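PDB 5MYP: aldehyde dehydrogenase from Trypanosoma brucei, which probably oxidises aldehydes to carboxylic acids with NAD+ as electron acceptor. Local coordinates for residues N33-L46 with Q136-A148. Sequence-based numbering, arbitrary orientation.
Sequences NRDLKKRKQVLRSL and QPLLGALAAGNTA
Asn33 ND2 bridges two carbonyl oxygens of the turn that ends helix 132-143, donating to Leu142 O at 2.9 Å and to Asn146 O at 2.8 Å. The former lies in the carbonyl plane on a lone pair, whereas ND2 is tilted 25° from the carbonyl plane of Asn146. CG of Asn33 stands anti to its backbone N (chi1 -160°), which carries ND2 toward both oxygens. Leu142 O also accepts from Gly145 N, one of the bonds of the Schellman motif in which Gly145, at positive phi, closes the helix. The Arg39 guanidinium meets the same turn: NH1 reaches Ala143 O at 3.1 Å near the group's plane, Gly145 CA lies over one face, and Leu36 CD1 covers the opposite face at its centre. NH2 is turned back to Arg34 O, at 2.9 Å, tying the guanidinium to its own segment.

This turn leads from helix 132-143 into strand 147-151 of the Rossmann-like sheet typical of the NAD-binding domain in aldehyde dehydrogenases; segments 36-46 and 136-143 run nearly antiparallel (163°), their axes 9.7 Å apart at closest approach. Farther along, apolar branches take over. Leu142 CD1 meets Leu46 CD1 at 3.5 Å and also touches Val42 CG1, each pair of side chains crossing at about a right angle. Leu139 CD2 touches both Leu43 CD2 and Leu46 CD1, 3.7 Å from each; the Leu46 and Leu139 side chains slide past each other in opposite directions.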
loop_
_atom_site.group_PDB
_atom_site.type_symbol
_atom_site.label_atom_id
_atom_site.label_comp_id
_atom_site.label_asym_id
_atom_site.label_seq_id
_atom_site.Cartn_x
_atom_site.Cartn_y
_atom_site.Cartn_z
ATOM N N ASN A 33 5.766 -14.923 17.939
ATOM C CA ASN A 33 6.390 -15.156 16.630
ATOM C C ASN A 33 7.460 -14.104 16.290
ATOM O O ASN A 33 7.723 -13.831 15.117
ATOM C CB ASN A 33 5.300 -15.189 15.548
ATOM C CG ASN A 33 5.753 -15.883 14.272
ATOM O OD1 ASN A 33 6.506 -16.853 14.317
ATOM N ND2 ASN A 33 5.286 -15.390 13.125
ATOM N N ARG A 34 8.103 -13.547 17.314
ATOM C CA ARG A 34 9.082 -12.477 17.130
ATOM C C ARG A 34 10.447 -13.014 16.714
ATOM O O ARG A 34 10.985 -12.604 15.681
ATOM C CB ARG A 34 9.203 -11.658 18.418
ATOM C CG ARG A 34 10.140 -10.458 18.346
ATOM C CD ARG A 34 10.246 -9.810 19.711
ATOM N NE ARG A 34 11.426 -8.962 19.832
ATOM C CZ ARG A 34 11.502 -7.685 19.460
ATOM N NH1 ARG A 34 10.462 -7.045 18.921
ATOM N NH2 ARG A 34 12.643 -7.034 19.634
ATOM N N ASP A 35 11.001 -13.918 17.519
ATOM C CA ASP A 35 12.330 -14.474 17.267
ATOM C C ASP A 35 12.333 -15.310 15.990
ATOM O O ASP A 35 11.380 -16.049 15.721
ATOM C CB ASP A 35 12.791 -15.329 18.451
ATOM C CG ASP A 35 14.284 -15.609 18.427
ATOM O OD1 ASP A 35 14.772 -16.231 17.459
ATOM O OD2 ASP A 35 14.978 -15.216 19.391
ATOM N N LEU A 36 13.404 -15.179 15.208
ATOM C CA LEU A 36 13.549 -15.908 13.935
ATOM C C LEU A 36 13.476 -17.431 14.108
ATOM O O LEU A 36 12.925 -18.121 13.252
ATOM C CB LEU A 36 14.854 -15.519 13.222
ATOM C CG LEU A 36 14.799 -14.305 12.278
ATOM C CD1 LEU A 36 13.962 -13.147 12.802
ATOM C CD2 LEU A 36 16.203 -13.825 11.940
ATOM N N LYS A 37 14.005 -17.930 15.226
ATOM C CA LYS A 37 13.904 -19.352 15.572
ATOM C C LYS A 37 12.447 -19.829 15.599
ATOM O O LYS A 37 12.132 -20.886 15.049
ATOM C CB LYS A 37 14.569 -19.640 16.928
ATOM C CG LYS A 37 14.760 -21.129 17.235
ATOM C CD LYS A 37 14.562 -21.505 18.706
ATOM C CE LYS A 37 15.364 -20.647 19.674
ATOM N NZ LYS A 37 16.792 -20.481 19.279
ATOM N N LYS A 38 11.573 -19.049 16.236
ATOM C CA LYS A 38 10.145 -19.358 16.293
ATOM C C LYS A 38 9.490 -19.309 14.906
ATOM O O LYS A 38 8.676 -20.168 14.572
ATOM C CB LYS A 38 9.431 -18.390 17.244
ATOM C CG LYS A 38 9.990 -18.354 18.658
ATOM C CD LYS A 38 9.589 -19.586 19.454
ATOM C CE LYS A 38 9.568 -19.293 20.946
ATOM N NZ LYS A 38 8.920 -20.386 21.720
ATOM N N ARG A 39 9.855 -18.307 14.105
ATOM C CA ARG A 39 9.295 -18.145 12.754
ATOM C C ARG A 39 9.673 -19.308 11.840
ATOM O O ARG A 39 8.824 -19.820 11.115
ATOM C CB ARG A 39 9.753 -16.833 12.114
ATOM C CG ARG A 39 9.300 -15.578 12.832
ATOM C CD ARG A 39 9.680 -14.340 12.043
ATOM N NE ARG A 39 9.914 -13.170 12.890
ATOM C CZ ARG A 39 10.292 -11.975 12.436
ATOM N NH1 ARG A 39 10.457 -11.757 11.132
ATOM N NH2 ARG A 39 10.493 -10.980 13.292
ATOM N N LYS A 40 10.940 -19.722 11.888
ATOM C CA LYS A 40 11.407 -20.891 11.131
ATOM C C LYS A 40 10.740 -22.185 11.592
ATOM O O LYS A 40 10.395 -23.016 10.755
ATOM C CB LYS A 40 12.932 -21.025 11.201
ATOM C CG LYS A 40 13.665 -19.926 10.443
ATOM C CD LYS A 40 15.178 -20.093 10.547
ATOM C CE LYS A 40 15.884 -18.809 10.145
ATOM N NZ LYS A 40 17.368 -18.914 10.165
ATOM N N GLN A 41 10.549 -22.348 12.905
ATOM C CA GLN A 41 9.805 -23.504 13.448
ATOM C C GLN A 41 8.386 -23.591 12.865
ATOM O O GLN A 41 7.956 -24.663 12.436
ATOM C CB GLN A 41 9.730 -23.461 14.981
ATOM C CG GLN A 41 10.991 -23.923 15.693
ATOM C CD GLN A 41 10.957 -23.723 17.208
ATOM O OE1 GLN A 41 11.935 -24.027 17.895
ATOM N NE2 GLN A 41 9.844 -23.204 17.735
ATOM N N VAL A 42 7.684 -22.456 12.840
ATOM C CA VAL A 42 6.313 -22.399 12.315
ATOM C C VAL A 42 6.268 -22.683 10.810
ATOM O O VAL A 42 5.398 -23.426 10.345
ATOM C CB VAL A 42 5.644 -21.035 12.622
ATOM C CG1 VAL A 42 4.329 -20.864 11.879
ATOM C CG2 VAL A 42 5.412 -20.886 14.115
ATOM N N LEU A 43 7.194 -22.087 10.060
ATOM C CA LEU A 43 7.285 -22.332 8.619
ATOM C C LEU A 43 7.601 -23.791 8.309
ATOM O O LEU A 43 6.959 -24.381 7.445
ATOM C CB LEU A 43 8.312 -21.406 7.962
ATOM C CG LEU A 43 7.931 -19.917 7.931
ATOM C CD1 LEU A 43 9.109 -19.119 7.400
ATOM C CD2 LEU A 43 6.675 -19.652 7.098
ATOM N N ARG A 44 8.579 -24.361 9.013
ATOM C CA ARG A 44 8.913 -25.790 8.868
ATOM C C ARG A 44 7.725 -26.701 9.201
ATOM O O ARG A 44 7.514 -27.716 8.540
ATOM C CB ARG A 44 10.112 -26.176 9.743
ATOM C CG ARG A 44 11.456 -25.702 9.200
ATOM C CD ARG A 44 12.630 -26.410 9.865
ATOM N NE ARG A 44 12.442 -26.631 11.303
ATOM C CZ ARG A 44 12.871 -25.837 12.290
ATOM N NH1 ARG A 44 13.555 -24.711 12.057
ATOM N NH2 ARG A 44 12.617 -26.185 13.552
ATOM N N SER A 45 6.944 -26.333 10.235
ATOM C CA SER A 45 5.729 -27.075 10.621
ATOM C C SER A 45 4.632 -26.980 9.563
ATOM O O SER A 45 3.921 -27.955 9.323
ATOM C CB SER A 45 5.185 -26.576 11.962
ATOM O OG SER A 45 6.179 -26.619 12.968
ATOM N N LEU A 46 4.493 -25.813 8.933
ATOM C CA LEU A 46 3.554 -25.642 7.812
ATOM C C LEU A 46 4.006 -26.401 6.554
ATOM O O LEU A 46 3.172 -26.895 5.803
ATOM C CB LEU A 46 3.305 -24.159 7.509
ATOM C CG LEU A 46 2.445 -23.445 8.553
ATOM C CD1 LEU A 46 2.448 -21.939 8.348
ATOM C CD2 LEU A 46 1.018 -23.975 8.559
ATOM N N GLN A 136 -0.564 -19.569 1.099
ATOM C CA GLN A 136 0.535 -18.760 0.538
ATOM C C GLN A 136 0.641 -17.376 1.205
ATOM O O GLN A 136 1.738 -16.991 1.608
ATOM C CB GLN A 136 0.473 -18.663 -0.998
ATOM C CG GLN A 136 1.704 -18.009 -1.613
ATOM C CD GLN A 136 1.840 -18.234 -3.106
ATOM O OE1 GLN A 136 0.857 -18.396 -3.820
ATOM N NE2 GLN A 136 3.063 -18.151 -3.598
ATOM N N PRO A 137 -0.488 -16.645 1.360
ATOM C CA PRO A 137 -0.440 -15.395 2.141
ATOM C C PRO A 137 -0.045 -15.599 3.608
ATOM O O PRO A 137 0.744 -14.823 4.141
ATOM C CB PRO A 137 -1.880 -14.858 2.058
ATOM C CG PRO A 137 -2.481 -15.527 0.877
ATOM C CD PRO A 137 -1.824 -16.868 0.779
ATOM N N LEU A 138 -0.599 -16.633 4.243
ATOM C CA LEU A 138 -0.287 -16.952 5.639
ATOM C C LEU A 138 1.215 -17.158 5.866
ATOM O O LEU A 138 1.778 -16.601 6.805
ATOM C CB LEU A 138 -1.061 -18.193 6.098
ATOM C CG LEU A 138 -0.821 -18.667 7.536
ATOM C CD1 LEU A 138 -1.231 -17.590 8.536
ATOM C CD2 LEU A 138 -1.559 -19.970 7.792
ATOM N N LEU A 139 1.851 -17.954 5.005
ATOM C CA LEU A 139 3.295 -18.213 5.112
ATOM C C LEU A 139 4.092 -16.908 5.150
ATOM O O LEU A 139 4.975 -16.737 5.993
ATOM C CB LEU A 139 3.782 -19.085 3.953
ATOM C CG LEU A 139 3.319 -20.541 3.960
ATOM C CD1 LEU A 139 3.570 -21.181 2.604
ATOM C CD2 LEU A 139 4.010 -21.315 5.071
ATOM N N GLY A 140 3.749 -15.992 4.247
ATOM C CA GLY A 140 4.352 -14.666 4.208
ATOM C C GLY A 140 4.139 -13.842 5.468
ATOM O O GLY A 140 5.072 -13.218 5.965
ATOM N N ALA A 141 2.909 -13.841 5.978
ATOM C CA ALA A 141 2.577 -13.098 7.202
ATOM C C ALA A 141 3.371 -13.610 8.411
ATOM O O ALA A 141 3.855 -12.819 9.213
ATOM C CB ALA A 141 1.080 -13.164 7.482
ATOM N N LEU A 142 3.514 -14.931 8.512
ATOM C CA LEU A 142 4.250 -15.546 9.616
ATOM C C LEU A 142 5.767 -15.368 9.474
ATOM O O LEU A 142 6.469 -15.214 10.479
ATOM C CB LEU A 142 3.890 -17.028 9.738
ATOM C CG LEU A 142 2.413 -17.313 10.057
ATOM C CD1 LEU A 142 2.082 -18.783 9.883
ATOM C CD2 LEU A 142 2.045 -16.835 11.458
ATOM N N ALA A 143 6.264 -15.364 8.236
ATOM C CA ALA A 143 7.682 -15.068 7.963
ATOM C C ALA A 143 8.091 -13.669 8.443
ATOM O O ALA A 143 9.231 -13.472 8.889
ATOM C CB ALA A 143 7.980 -15.222 6.475
ATOM N N ALA A 144 7.149 -12.724 8.369
ATOM C CA ALA A 144 7.352 -11.342 8.813
ATOM C C ALA A 144 7.137 -11.112 10.318
ATOM O O ALA A 144 7.205 -9.976 10.776
ATOM C CB ALA A 144 6.449 -10.405 8.010
ATOM N N GLY A 145 6.885 -12.174 11.084
ATOM C CA GLY A 145 6.782 -12.086 12.541
ATOM C C GLY A 145 5.422 -11.662 13.072
ATOM O O GLY A 145 5.308 -11.238 14.222
ATOM N N ASN A 146 4.391 -11.782 12.242
ATOM C CA ASN A 146 3.018 -11.500 12.654
ATOM C C ASN A 146 2.384 -12.771 13.197
ATOM O O ASN A 146 2.907 -13.873 13.002
ATOM C CB ASN A 146 2.204 -11.006 11.458
ATOM C CG ASN A 146 2.807 -9.775 10.821
ATOM O OD1 ASN A 146 2.819 -8.691 11.412
ATOM N ND2 ASN A 146 3.327 -9.938 9.610
ATOM N N THR A 147 1.266 -12.607 13.895
ATOM C CA THR A 147 0.306 -13.688 14.065
ATOM C C THR A 147 -0.813 -13.431 13.063
ATOM O O THR A 147 -0.834 -12.388 12.399
ATOM C CB THR A 147 -0.226 -13.784 15.507
ATOM O OG1 THR A 147 -0.895 -12.571 15.864
ATOM C CG2 THR A 147 0.922 -14.030 16.472
ATOM N N ALA A 148 -1.727 -14.382 12.925
ATOM C CA ALA A 148 -2.721 -14.306 11.864
ATOM C C ALA A 148 -4.035 -14.972 12.211
ATOM O O ALA A 148 -4.088 -15.851 13.067
ATOM C CB ALA A 148 -2.166 -14.900 10.579
#